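Local atomic coordinates of HTH-type transcriptional regulator ascG (Escherichia coli, PDB entry 3BRQ), a protein that represses transcription of the cryptic asc operon by sequence-specific binding to DNA, as a regulator of the LacI family. Residues B[64-69]-B[85-90]; B[134-139]-B[166-171]; B[142-147]-B[156-161]; B[245-250]-B[287-292]. All blocks are in the same frame, centred on the assembly; numbering follows the deposited sequence.

Contact 1. Residues B[64-69]-B[85-90]. With SO4 (sulfate ion), chain F.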
loop_
_atom_site.group_PDB
_atom_site.type_symbol
_atom_site.label_atom_id
_atom_site.label_comp_id
_atom_site.label_asym_id
_atom_site.label_seq_id
_atom_site.Cartn_x
_atom_site.Cartn_y
_atom_site.Cartn_z
ATOM N N GLU B 64 -3.601 -24.445 1.348
ATOM C CA GLU B 64 -4.008 -25.043 2.603
ATOM C C GLU B 64 -4.299 -24.021 3.703
ATOM O O GLU B 64 -5.289 -24.154 4.435
ATOM C CB GLU B 64 -2.954 -26.069 3.091
ATOM C CG GLU B 64 -3.279 -26.685 4.505
ATOM C CD GLU B 64 -4.532 -27.549 4.546
ATOM O OE1 GLU B 64 -4.887 -28.166 3.504
ATOM O OE2 GLU B 64 -5.123 -27.677 5.658
ATOM N N GLU B 65 -3.482 -22.994 3.813
ATOM C CA GLU B 65 -3.724 -21.994 4.850
ATOM C C GLU B 65 -4.911 -21.043 4.497
ATOM O O GLU B 65 -5.599 -20.546 5.390
ATOM C CB GLU B 65 -2.460 -21.183 5.079
ATOM C CG GLU B 65 -1.416 -21.859 6.008
ATOM C CD GLU B 65 0.012 -21.343 5.826
ATOM O OE1 GLU B 65 0.441 -20.896 4.730
ATOM O OE2 GLU B 65 0.745 -21.421 6.802
ATOM N N GLU B 66 -5.134 -20.785 3.197
ATOM C CA GLU B 66 -6.302 -20.019 2.782
ATOM C C GLU B 66 -7.566 -20.745 3.180
ATOM O O GLU B 66 -8.448 -20.134 3.749
ATOM C CB GLU B 66 -6.275 -19.716 1.279
ATOM C CG GLU B 66 -5.156 -18.739 0.852
ATOM C CD GLU B 66 -4.952 -18.701 -0.664
ATOM O OE1 GLU B 66 -5.447 -19.639 -1.370
ATOM O OE2 GLU B 66 -4.278 -17.768 -1.167
ATOM N N ARG B 67 -7.624 -22.055 2.912
ATOM C CA ARG B 67 -8.714 -22.892 3.370
ATOM C C ARG B 67 -8.910 -22.908 4.916
ATOM O O ARG B 67 -10.040 -22.743 5.408
ATOM C CB ARG B 67 -8.473 -24.287 2.825
ATOM C CG ARG B 67 -9.470 -25.322 3.194
ATOM C CD ARG B 67 -8.820 -26.701 2.976
ATOM N NE ARG B 67 -8.943 -27.071 1.587
ATOM C CZ ARG B 67 -7.962 -27.195 0.692
ATOM N NH1 ARG B 67 -6.680 -27.009 0.997
ATOM N NH2 ARG B 67 -8.294 -27.537 -0.549
ATOM N N GLN B 68 -7.812 -23.046 5.666
ATOM C CA GLN B 68 -7.906 -23.053 7.112
ATOM C C GLN B 68 -8.411 -21.713 7.649
ATOM O O GLN B 68 -9.087 -21.671 8.671
ATOM C CB GLN B 68 -6.550 -23.347 7.771
ATOM C CG GLN B 68 -6.127 -24.803 7.605
ATOM C CD GLN B 68 -4.683 -25.024 8.046
ATOM O OE1 GLN B 68 -4.036 -24.098 8.596
ATOM N NE2 GLN B 68 -4.158 -26.246 7.803
ATOM N N ALA B 69 -8.054 -20.628 6.986
ATOM C CA ALA B 69 -8.471 -19.254 7.441
ATOM C C ALA B 69 -9.989 -19.059 7.235
ATOM O O ALA B 69 -10.674 -18.427 8.043
ATOM C CB ALA B 69 -7.700 -18.202 6.649
ATOM N N PRO B 85 -8.212 -15.256 -2.737
ATOM C CA PRO B 85 -7.148 -16.218 -2.661
ATOM C C PRO B 85 -6.120 -16.081 -3.797
ATOM O O PRO B 85 -6.489 -15.832 -4.980
ATOM C CB PRO B 85 -7.917 -17.550 -2.815
ATOM C CG PRO B 85 -8.986 -17.235 -3.729
ATOM C CD PRO B 85 -9.281 -15.744 -3.607
ATOM N N ARG B 86 -4.834 -16.263 -3.464
ATOM C CA ARG B 86 -3.830 -16.393 -4.498
ATOM C C ARG B 86 -3.765 -17.866 -4.866
ATOM O O ARG B 86 -3.756 -18.185 -6.064
ATOM C CB ARG B 86 -2.418 -15.934 -4.046
ATOM C CG ARG B 86 -1.363 -16.184 -5.149
ATOM C CD ARG B 86 -0.104 -15.402 -5.030
ATOM N NE ARG B 86 -0.275 -13.956 -5.290
ATOM C CZ ARG B 86 0.730 -13.116 -5.162
ATOM N NH1 ARG B 86 1.908 -13.643 -4.830
ATOM N NH2 ARG B 86 0.591 -11.786 -5.378
ATOM N N PHE B 87 -3.726 -18.764 -3.868
ATOM C CA PHE B 87 -3.319 -20.166 -4.123
ATOM C C PHE B 87 -4.429 -21.195 -4.414
ATOM O O PHE B 87 -4.195 -22.148 -5.185
ATOM C CB PHE B 87 -2.364 -20.673 -3.021
ATOM C CG PHE B 87 -1.103 -19.855 -2.903
ATOM C CD1 PHE B 87 -0.004 -20.105 -3.762
ATOM C CD2 PHE B 87 -1.034 -18.792 -2.009
ATOM C CE1 PHE B 87 1.146 -19.341 -3.684
ATOM C CE2 PHE B 87 0.125 -17.999 -1.921
ATOM C CZ PHE B 87 1.203 -18.244 -2.734
ATOM N N LEU B 88 -5.596 -21.078 -3.779
ATOM C CA LEU B 88 -6.651 -22.081 -3.983
ATOM C C LEU B 88 -7.031 -22.177 -5.455
ATOM O O LEU B 88 -7.141 -21.157 -6.099
ATOM C CB LEU B 88 -7.885 -21.795 -3.149
ATOM C CG LEU B 88 -7.794 -22.067 -1.634
ATOM C CD1 LEU B 88 -8.837 -21.215 -0.874
ATOM C CD2 LEU B 88 -8.012 -23.544 -1.336
ATOM N N SER B 89 -7.194 -23.389 -5.977
ATOM C CA SER B 89 -7.654 -23.553 -7.357
ATOM C C SER B 89 -9.132 -23.208 -7.391
ATOM O O SER B 89 -9.834 -23.285 -6.383
ATOM C CB SER B 89 -7.471 -24.982 -7.811
ATOM O OG SER B 89 -8.359 -25.791 -7.101
ATOM N N VAL B 90 -9.615 -22.791 -8.547
ATOM C CA VAL B 90 -11.079 -22.650 -8.791
ATOM C C VAL B 90 -11.954 -23.788 -8.213
ATOM O O VAL B 90 -12.929 -23.545 -7.466
ATOM C CB VAL B 90 -11.313 -22.361 -10.312
ATOM C CG1 VAL B 90 -12.647 -22.876 -10.839
ATOM C CG2 VAL B 90 -11.168 -20.855 -10.533
HETATM S S SO4 F . -2.984 -11.941 -6.992
HETATM O O1 SO4 F . -3.571 -12.322 -8.235
HETATM O O2 SO4 F . -3.145 -13.054 -6.020
HETATM O O3 SO4 F . -1.642 -11.453 -7.179
HETATM O O4 SO4 F . -3.680 -10.731 -6.570
#
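The carboxylate of Glu66 gathers three successive backbone N-H groups of 85-90. Glu66 OE2 takes Phe87 N at 2.9 Å in a nearly straight bond (173°) on its syn side, and also Arg86 N at 2.8 Å, which approaches 34° out of the carboxylate plane. Glu66 OE1 receives Leu88 N at 2.8 Å, nearly head-on to its C-O bond. Thr27 OG1, from strand 21-27, adds another hydrogen bond to OE2. The Glu66 side chain, extended beyond CG (chi2 167°), spans the distance to the loop.

Arg86 turns the other way, toward a sulfate probably from the crystallisation liquor: NE donates to sulfate O2 at 3.1 Å and NH2 to O3 at 2.9 Å. Carbon contacts surround the bonds: Leu88 CD1 rests on Glu66 CB at 3.7 Å, while its CD2 lies over one face of the Arg67 guanidinium, which is salt-bridged to Glu92 and, more weakly, to Glu64. Phe87 brings the edge of its ring, at CD2, to Glu66 OE2.

Helix 63-75 holds the loop between strand 80-84 and helix 90-98 through a side chain. A buried carboxylate met by these donors probably remains ionised, its charge balanced by peptide N-H dipoles rather than by a paired arginine.

Contact 2. Residues B[134-139]-B[166-171]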
loop_
_atom_site.group_PDB
_atom_site.type_symbol
_atom_site.label_atom_id
_atom_site.label_comp_id
_atom_site.label_asym_id
_atom_site.label_seq_id
_atom_site.Cartn_x
_atom_site.Cartn_y
_atom_site.Cartn_z
ATOM N N LEU B 134 -0.996 -0.504 -28.049
ATOM C CA LEU B 134 0.354 -0.254 -28.481
ATOM C C LEU B 134 0.526 -0.695 -29.906
ATOM O O LEU B 134 1.071 0.073 -30.699
ATOM C CB LEU B 134 1.407 -0.950 -27.571
ATOM C CG LEU B 134 1.482 -0.484 -26.132
ATOM C CD1 LEU B 134 2.404 -1.399 -25.258
ATOM C CD2 LEU B 134 1.920 0.956 -26.001
ATOM N N ILE B 135 0.101 -1.915 -30.247
ATOM C CA ILE B 135 0.242 -2.421 -31.625
ATOM C C ILE B 135 -0.445 -1.513 -32.662
ATOM O O ILE B 135 0.123 -1.203 -33.726
ATOM C CB ILE B 135 -0.274 -3.858 -31.803
ATOM C CG1 ILE B 135 0.487 -4.830 -30.879
ATOM C CG2 ILE B 135 -0.182 -4.294 -33.319
ATOM C CD1 ILE B 135 -0.106 -6.243 -30.783
ATOM N N ASN B 136 -1.655 -1.068 -32.352
ATOM C CA ASN B 136 -2.391 -0.184 -33.273
ATOM C C ASN B 136 -1.825 1.236 -33.342
ATOM O O ASN B 136 -2.025 1.914 -34.362
ATOM C CB ASN B 136 -3.891 -0.193 -32.960
ATOM C CG ASN B 136 -4.533 -1.540 -33.264
ATOM O OD1 ASN B 136 -5.156 -2.158 -32.378
ATOM N ND2 ASN B 136 -4.355 -2.030 -34.504
ATOM N N ALA B 137 -1.112 1.674 -32.289
ATOM C CA ALA B 137 -0.306 2.905 -32.361
ATOM C C ALA B 137 1.032 2.724 -33.103
ATOM O O ALA B 137 1.818 3.665 -33.186
ATOM C CB ALA B 137 -0.091 3.534 -30.985
ATOM N N GLY B 138 1.266 1.543 -33.687
ATOM C CA GLY B 138 2.480 1.287 -34.451
ATOM C C GLY B 138 3.624 0.498 -33.801
ATOM O O GLY B 138 4.678 0.335 -34.395
ATOM N N HIS B 139 3.411 -0.022 -32.598
ATOM C CA HIS B 139 4.481 -0.736 -31.884
ATOM C C HIS B 139 4.468 -2.200 -32.230
ATOM O O HIS B 139 3.531 -2.882 -31.867
ATOM C CB HIS B 139 4.290 -0.568 -30.386
ATOM C CG HIS B 139 4.580 0.811 -29.887
ATOM N ND1 HIS B 139 5.858 1.312 -29.796
ATOM C CD2 HIS B 139 3.763 1.787 -29.429
ATOM C CE1 HIS B 139 5.818 2.535 -29.301
ATOM N NE2 HIS B 139 4.562 2.833 -29.039
ATOM N N ALA B 166 -0.122 -12.595 -30.827
ATOM C CA ALA B 166 -0.424 -13.691 -31.786
ATOM C C ALA B 166 -1.609 -13.269 -32.709
ATOM O O ALA B 166 -1.573 -13.501 -33.952
ATOM C CB ALA B 166 -0.754 -14.972 -31.044
ATOM N N GLN B 167 -2.628 -12.650 -32.105
ATOM C CA GLN B 167 -3.783 -12.126 -32.857
ATOM C C GLN B 167 -3.449 -11.016 -33.856
ATOM O O GLN B 167 -4.184 -10.820 -34.811
ATOM C CB GLN B 167 -4.900 -11.665 -31.921
ATOM C CG GLN B 167 -5.710 -12.800 -31.298
ATOM C CD GLN B 167 -7.061 -12.324 -30.765
ATOM O OE1 GLN B 167 -7.773 -11.546 -31.424
ATOM N NE2 GLN B 167 -7.431 -12.800 -29.567
ATOM N N HIS B 168 -2.337 -10.311 -33.666
ATOM C CA HIS B 168 -1.902 -9.292 -34.622
ATOM C C HIS B 168 -0.769 -9.762 -35.519
ATOM O O HIS B 168 -0.127 -8.956 -36.167
ATOM C CB HIS B 168 -1.482 -8.015 -33.908
ATOM C CG HIS B 168 -2.594 -7.315 -33.195
ATOM N ND1 HIS B 168 -3.113 -7.763 -31.997
ATOM C CD2 HIS B 168 -3.270 -6.176 -33.496
ATOM C CE1 HIS B 168 -4.065 -6.938 -31.597
ATOM N NE2 HIS B 168 -4.184 -5.972 -32.492
ATOM N N GLY B 169 -0.532 -11.067 -35.561
ATOM C CA GLY B 169 0.446 -11.658 -36.475
ATOM C C GLY B 169 1.873 -11.280 -36.112
ATOM O O GLY B 169 2.736 -11.156 -36.997
ATOM N N ILE B 170 2.114 -11.067 -34.816
ATOM C CA ILE B 170 3.474 -10.816 -34.291
ATOM C C ILE B 170 4.031 -12.030 -33.578
ATOM O O ILE B 170 3.425 -12.547 -32.646
ATOM C CB ILE B 170 3.529 -9.634 -33.280
ATOM C CG1 ILE B 170 3.072 -8.354 -33.962
ATOM C CG2 ILE B 170 4.944 -9.482 -32.767
ATOM C CD1 ILE B 170 2.895 -7.159 -33.044
ATOM N N ALA B 171 5.208 -12.465 -34.008
ATOM C CA ALA B 171 5.863 -13.644 -33.429
ATOM C C ALA B 171 6.210 -13.438 -31.947
ATOM O O ALA B 171 6.683 -12.369 -31.549
ATOM C CB ALA B 171 7.130 -13.963 -34.196
#
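Two helix C-termini meet here, each closed by a Schellman motif, and the apolar contact between them is carried by Ile135, His168 and Ile170. Ile135 lays its CD1 methyl over one face of the His168 imidazole, 3.8 Å from the ring centroid and 25° off the normal, a CH-pi contact displaced toward the ring's rim. The second branch takes part as well: CG2 of Ile135 comes within 3.6 Å of His168 CD2, so that both methyls lie on the same side of the ring plane. With CG1 beside the backbone N (chi1 -59°) and the chain extended to CD1 (chi2 170°), Ile135 also meets Ile170 tip to tip, the two CD1 atoms 3.9 Å apart.

The Schellman motifs end both helices close to the contact residues. Just past helix 123-136, Gly138 at positive phi, the C-prime residue, allows His139 N to bond back to Leu134 O at 3.0 Å and Gly138 N to Ile135 O. Gly169 plays the equivalent part at the end of helix 152-167, where its N bonds to Ala166 O at 3.1 Å and Ile170 N returns to Leu165 O. Both segments lie within the periplasmic-binding-protein-like family region. His168 ND1 is hydrogen-bonded to Ala164 O of its own helix, which ties down the ring that Ile135 covers. On the sheet side, Ile142 of strand 142-145 touches Ile135, and Gln140 packs against both Ile135 and Ile170.

Contact 3. Residues B[142-147]-B[156-161]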
loop_
_atom_site.group_PDB
_atom_site.type_symbol
_atom_site.label_atom_id
_atom_site.label_comp_id
_atom_site.label_asym_id
_atom_site.label_seq_id
_atom_site.Cartn_x
_atom_site.Cartn_y
_atom_site.Cartn_z
ATOM N N ILE B 142 7.470 -5.230 -28.565
ATOM C CA ILE B 142 6.982 -4.822 -27.264
ATOM C C ILE B 142 7.591 -5.754 -26.203
ATOM O O ILE B 142 7.422 -6.975 -26.307
ATOM C CB ILE B 142 5.397 -4.902 -27.204
ATOM C CG1 ILE B 142 4.758 -4.076 -28.346
ATOM C CG2 ILE B 142 4.916 -4.510 -25.831
ATOM C CD1 ILE B 142 3.210 -4.248 -28.504
ATOM N N ALA B 143 8.288 -5.170 -25.224
ATOM C CA ALA B 143 8.775 -5.893 -24.042
ATOM C C ALA B 143 7.687 -6.097 -22.976
ATOM O O ALA B 143 6.725 -5.350 -22.909
ATOM C CB ALA B 143 9.998 -5.173 -23.451
ATOM N N PHE B 144 7.822 -7.114 -22.144
ATOM C CA PHE B 144 6.867 -7.385 -21.115
ATOM C C PHE B 144 7.609 -7.801 -19.824
ATOM O O PHE B 144 8.452 -8.702 -19.825
ATOM C CB PHE B 144 5.894 -8.492 -21.539
ATOM C CG PHE B 144 4.711 -8.635 -20.634
ATOM C CD1 PHE B 144 3.543 -7.832 -20.817
ATOM C CD2 PHE B 144 4.731 -9.587 -19.596
ATOM C CE1 PHE B 144 2.425 -7.989 -19.946
ATOM C CE2 PHE B 144 3.613 -9.765 -18.750
ATOM C CZ PHE B 144 2.443 -8.977 -18.939
ATOM N N LEU B 145 7.311 -7.071 -18.745
ATOM C CA LEU B 145 7.732 -7.433 -17.405
ATOM C C LEU B 145 6.634 -8.133 -16.592
ATOM O O LEU B 145 5.617 -7.531 -16.240
ATOM C CB LEU B 145 8.162 -6.179 -16.641
ATOM C CG LEU B 145 9.617 -5.699 -16.622
ATOM C CD1 LEU B 145 10.200 -5.728 -17.970
ATOM C CD2 LEU B 145 9.687 -4.269 -16.036
ATOM N N THR B 146 6.862 -9.395 -16.257
ATOM C CA THR B 146 5.892 -10.157 -15.470
ATOM C C THR B 146 5.946 -9.891 -13.992
ATOM O O THR B 146 6.918 -9.330 -13.464
ATOM C CB THR B 146 6.028 -11.716 -15.717
ATOM O OG1 THR B 146 7.050 -12.258 -14.861
ATOM C CG2 THR B 146 6.479 -11.947 -17.131
ATOM N N GLY B 147 4.862 -10.229 -13.317
ATOM C CA GLY B 147 4.883 -10.288 -11.850
ATOM C C GLY B 147 5.307 -11.663 -11.412
ATOM O O GLY B 147 5.731 -12.492 -12.270
ATOM N N GLU B 156 -2.438 -14.087 -15.880
ATOM C CA GLU B 156 -3.461 -13.577 -16.823
ATOM C C GLU B 156 -2.940 -12.424 -17.680
ATOM O O GLU B 156 -3.133 -12.397 -18.918
ATOM C CB GLU B 156 -4.666 -13.106 -16.023
ATOM C CG GLU B 156 -5.435 -14.293 -15.393
ATOM C CD GLU B 156 -5.746 -15.332 -16.464
ATOM O OE1 GLU B 156 -6.668 -15.076 -17.290
ATOM O OE2 GLU B 156 -5.035 -16.369 -16.518
ATOM N N ARG B 157 -2.229 -11.487 -17.047
ATOM C CA ARG B 157 -1.652 -10.363 -17.796
ATOM C C ARG B 157 -0.658 -10.833 -18.863
ATOM O O ARG B 157 -0.561 -10.280 -19.967
ATOM C CB ARG B 157 -1.003 -9.325 -16.832
ATOM C CG ARG B 157 -2.085 -8.649 -15.979
ATOM C CD ARG B 157 -1.501 -7.524 -14.984
ATOM N NE ARG B 157 -2.654 -6.971 -14.298
ATOM C CZ ARG B 157 -2.612 -6.320 -13.133
ATOM N NH1 ARG B 157 -1.462 -6.237 -12.448
ATOM N NH2 ARG B 157 -3.747 -5.850 -12.630
ATOM N N LEU B 158 0.149 -11.809 -18.495
ATOM C CA LEU B 158 1.129 -12.315 -19.411
ATOM C C LEU B 158 0.403 -12.994 -20.560
ATOM O O LEU B 158 0.783 -12.807 -21.702
ATOM C CB LEU B 158 2.078 -13.310 -18.708
ATOM C CG LEU B 158 3.132 -14.062 -19.539
ATOM C CD1 LEU B 158 4.011 -13.131 -20.372
ATOM C CD2 LEU B 158 4.056 -14.890 -18.611
ATOM N N ALA B 159 -0.597 -13.777 -20.245
ATOM C CA ALA B 159 -1.395 -14.493 -21.286
ATOM C C ALA B 159 -2.026 -13.467 -22.258
ATOM O O ALA B 159 -2.060 -13.694 -23.444
ATOM C CB ALA B 159 -2.484 -15.311 -20.604
ATOM N N GLY B 160 -2.443 -12.298 -21.739
ATOM C CA GLY B 160 -3.076 -11.274 -22.571
ATOM C C GLY B 160 -2.066 -10.607 -23.489
ATOM O O GLY B 160 -2.382 -10.266 -24.608
ATOM N N TYR B 161 -0.854 -10.356 -22.990
ATOM C CA TYR B 161 0.256 -10.000 -23.851
ATOM C C TYR B 161 0.496 -11.028 -24.996
ATOM O O TYR B 161 0.583 -10.625 -26.143
ATOM C CB TYR B 161 1.504 -9.806 -22.992
ATOM C CG TYR B 161 2.813 -9.688 -23.751
ATOM C CD1 TYR B 161 3.180 -8.484 -24.376
ATOM C CD2 TYR B 161 3.692 -10.765 -23.827
ATOM C CE1 TYR B 161 4.413 -8.366 -25.059
ATOM C CE2 TYR B 161 4.933 -10.655 -24.493
ATOM C CZ TYR B 161 5.268 -9.473 -25.121
ATOM O OH TYR B 161 6.482 -9.350 -25.771
#
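Phe144 and Tyr161 form the dense part of this contact, an offset stack with centroids 4.7 Å apart and planes at 25°. The overlap is reciprocal: Phe144 CB sits over the centre of the Tyr161 ring, 3.6 Å from its centroid, while Tyr161 CB lies over a face of the Phe144 ring. Both rings swing out with CG anti to the backbone N, and the two side chains, reaching out from opposite backbones, overlap along their lengths. Beyond the ring, Tyr161 OH donates to Ile142 O at 2.6 Å, the hydroxyl tilted 20° from the carbonyl plane. A phenylalanine in place of Tyr161 would probably keep the stack but lose this bond, depriving the buried Ile142 carbonyl of its tyrosine donor.

Packing is looser toward Thr146, whose CG2 meets Leu158 CD2 at 4.1 Å, although Leu158 CD1 still reaches Phe144 CD2 at 3.7 Å. Arg157 offers mainly its backbone to Phe144 and sends its guanidinium away to Tyr31 OH.

Strand 142-145 and the helical segment 156-161 run nearly antiparallel (169°); they belong to the first two elements of a beta-alpha-beta unit completed by strand 177-178. Helix 123-136 flanks them, and strand 203-206 lies beside 142-145 in the sheet.

Contact 4. Residues B[245-250]-B[287-292]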
loop_
_atom_site.group_PDB
_atom_site.type_symbol
_atom_site.label_atom_id
_atom_site.label_comp_id
_atom_site.label_asym_id
_atom_site.label_seq_id
_atom_site.Cartn_x
_atom_site.Cartn_y
_atom_site.Cartn_z
ATOM N N VAL B 245 8.015 11.230 -13.707
ATOM C CA VAL B 245 8.635 12.087 -14.691
ATOM C C VAL B 245 9.215 11.102 -15.701
ATOM O O VAL B 245 10.243 10.485 -15.405
ATOM C CB VAL B 245 9.789 12.884 -14.033
ATOM C CG1 VAL B 245 10.718 13.454 -15.075
ATOM C CG2 VAL B 245 9.251 13.995 -13.081
ATOM N N PRO B 246 8.520 10.848 -16.831
ATOM C CA PRO B 246 7.217 11.340 -17.314
ATOM C C PRO B 246 6.059 10.619 -16.612
ATOM O O PRO B 246 6.253 9.490 -16.065
ATOM C CB PRO B 246 7.204 10.941 -18.773
ATOM C CG PRO B 246 8.041 9.623 -18.759
ATOM C CD PRO B 246 9.085 9.798 -17.716
ATOM N N ALA B 247 4.883 11.263 -16.618
ATOM C CA ALA B 247 3.691 10.734 -16.025
ATOM C C ALA B 247 3.395 9.331 -16.590
ATOM O O ALA B 247 3.423 9.119 -17.816
ATOM C CB ALA B 247 2.490 11.656 -16.291
ATOM N N LEU B 248 3.044 8.410 -15.686
ATOM C CA LEU B 248 2.971 7.005 -16.051
ATOM C C LEU B 248 1.580 6.579 -16.550
ATOM O O LEU B 248 0.628 6.592 -15.791
ATOM C CB LEU B 248 3.440 6.151 -14.854
ATOM C CG LEU B 248 3.151 4.653 -14.852
ATOM C CD1 LEU B 248 3.953 3.948 -16.039
ATOM C CD2 LEU B 248 3.483 3.999 -13.556
ATOM N N SER B 249 1.468 6.178 -17.817
ATOM C CA SER B 249 0.223 5.550 -18.324
ATOM C C SER B 249 0.002 4.236 -17.585
ATOM O O SER B 249 0.936 3.456 -17.406
ATOM C CB SER B 249 0.298 5.230 -19.818
ATOM O OG SER B 249 0.633 6.332 -20.629
ATOM N N SER B 250 -1.231 3.993 -17.138
ATOM C CA SER B 250 -1.525 2.827 -16.302
ATOM C C SER B 250 -2.953 2.304 -16.462
ATOM O O SER B 250 -3.877 3.062 -16.666
ATOM C CB SER B 250 -1.280 3.118 -14.833
ATOM O OG SER B 250 -1.282 1.888 -14.078
ATOM N N ARG B 287 -4.194 7.054 -20.244
ATOM C CA ARG B 287 -3.131 7.448 -21.156
ATOM C C ARG B 287 -2.466 8.695 -20.683
ATOM O O ARG B 287 -3.140 9.712 -20.547
ATOM C CB ARG B 287 -3.692 7.667 -22.560
ATOM C CG ARG B 287 -4.070 6.354 -23.200
ATOM C CD ARG B 287 -4.977 6.537 -24.422
ATOM N NE ARG B 287 -5.713 5.290 -24.619
ATOM C CZ ARG B 287 -6.898 5.021 -24.079
ATOM N NH1 ARG B 287 -7.530 5.931 -23.348
ATOM N NH2 ARG B 287 -7.456 3.834 -24.284
ATOM N N ARG B 288 -1.160 8.610 -20.404
ATOM C CA ARG B 288 -0.406 9.756 -19.868
ATOM C C ARG B 288 0.865 9.916 -20.693
ATOM O O ARG B 288 1.063 9.211 -21.710
ATOM C CB ARG B 288 -0.105 9.588 -18.355
ATOM C CG ARG B 288 -1.297 9.168 -17.477
ATOM C CD ARG B 288 -1.060 9.597 -16.008
ATOM N NE ARG B 288 -2.265 9.512 -15.173
ATOM C CZ ARG B 288 -2.686 8.435 -14.495
ATOM N NH1 ARG B 288 -2.026 7.294 -14.548
ATOM N NH2 ARG B 288 -3.799 8.516 -13.749
ATOM N N ASP B 289 1.751 10.781 -20.248
ATOM C CA ASP B 289 2.886 11.181 -21.057
ATOM C C ASP B 289 3.893 10.072 -21.373
ATOM O O ASP B 289 4.676 10.286 -22.285
ATOM C CB ASP B 289 3.621 12.347 -20.390
ATOM C CG ASP B 289 2.838 13.645 -20.484
ATOM O OD1 ASP B 289 1.960 13.742 -21.380
ATOM O OD2 ASP B 289 3.089 14.545 -19.656
ATOM N N SER B 290 3.876 8.926 -20.654
ATOM C CA SER B 290 4.838 7.837 -20.894
ATOM C C SER B 290 4.489 7.043 -22.121
ATOM O O SER B 290 5.231 6.139 -22.525
ATOM C CB SER B 290 4.870 6.860 -19.726
ATOM O OG SER B 290 3.627 6.193 -19.575
ATOM N N LEU B 291 3.360 7.370 -22.726
ATOM C CA LEU B 291 2.932 6.649 -23.902
ATOM C C LEU B 291 2.826 7.583 -25.114
ATOM O O LEU B 291 2.156 8.620 -25.029
ATOM C CB LEU B 291 1.604 5.941 -23.616
ATOM C CG LEU B 291 0.902 5.179 -24.756
ATOM C CD1 LEU B 291 1.712 3.983 -25.162
ATOM C CD2 LEU B 291 -0.474 4.744 -24.270
ATOM N N ILE B 292 3.491 7.195 -26.217
ATOM C CA ILE B 292 3.307 7.800 -27.547
ATOM C C ILE B 292 3.716 6.839 -28.685
ATOM O O ILE B 292 4.197 5.744 -28.424
ATOM C CB ILE B 292 4.123 9.070 -27.698
ATOM C CG1 ILE B 292 5.613 8.743 -27.795
ATOM C CG2 ILE B 292 3.802 10.072 -26.564
ATOM C CD1 ILE B 292 6.454 9.868 -28.383
HETATM O O HOH W 1 4.989 13.916 -17.743
#
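Hydrogen bonds dominate where Ser249 faces the type I turn running from Arg288 to Leu291. Ser249 N donates to Ser290 OG at 2.8 Å (169°), and Ser249 OG accepts from Arg288 N at 2.9 Å (164°), so one serine serves the turn through both backbone and side chain. Ser249 OG also donates to Ser290 OG at 3.2 Å. Ser290 OG, placed between its own N and carbonyl carbon (chi1 64°), is further bonded to Val232 O. A weak bond joins Ser290 N to Ala247 O.

Charge enters through Arg288. Its chain is extended from CG to NE and brings Arg288 NH1 to Leu248 O at 3.0 Å, with the carbonyl oxygen in the guanidinium plane; NH1 also forms a salt bridge with Asp237. Replacing Arg288 by an alanine would probably leave the Leu248 carbonyl without this donor and Asp237 without its positive mate.

One water bridges the segments, donating to Asp289 OD2 at 2.8 Å and accepting from Ala247 N.

Apolar packing is slight: Ala247 CB meets Arg288 CB at 3.9 Å, and the Pro246 ring, which follows a cis peptide, lies near Asp289 CB.

The turn follows strand 284-286, the edge strand antiparallel to 249-252. Helix 209-221 covers Leu248, strand 231-235 backs Leu291, and Val245 packs on His220 of the second subunit.

Contacts 1 and 3 are buried, whereas contacts 2 and 4 are only partly so. Contact 1 stands apart, beside the five-stranded parallel sheet and about 37 Å, centre to centre, from contact 2; the other three gather around the mixed sheet. Contacts 2 and 3 share helix 152-167 and touch through Leu134 CB and Ile142 CD1, 3.9 Å apart. Contact 4 meets contact 2 where His139 NE2 probably bonds to Ile292 O. Chemistry follows location: a buried carboxylate collects loop N-H groups in contact 1, aromatic stacking fills contact 3, aliphatic groups meet an imidazole at the helix ends of contact 2, and in contact 4 serine hydroxyls and an arginine bond the two segments.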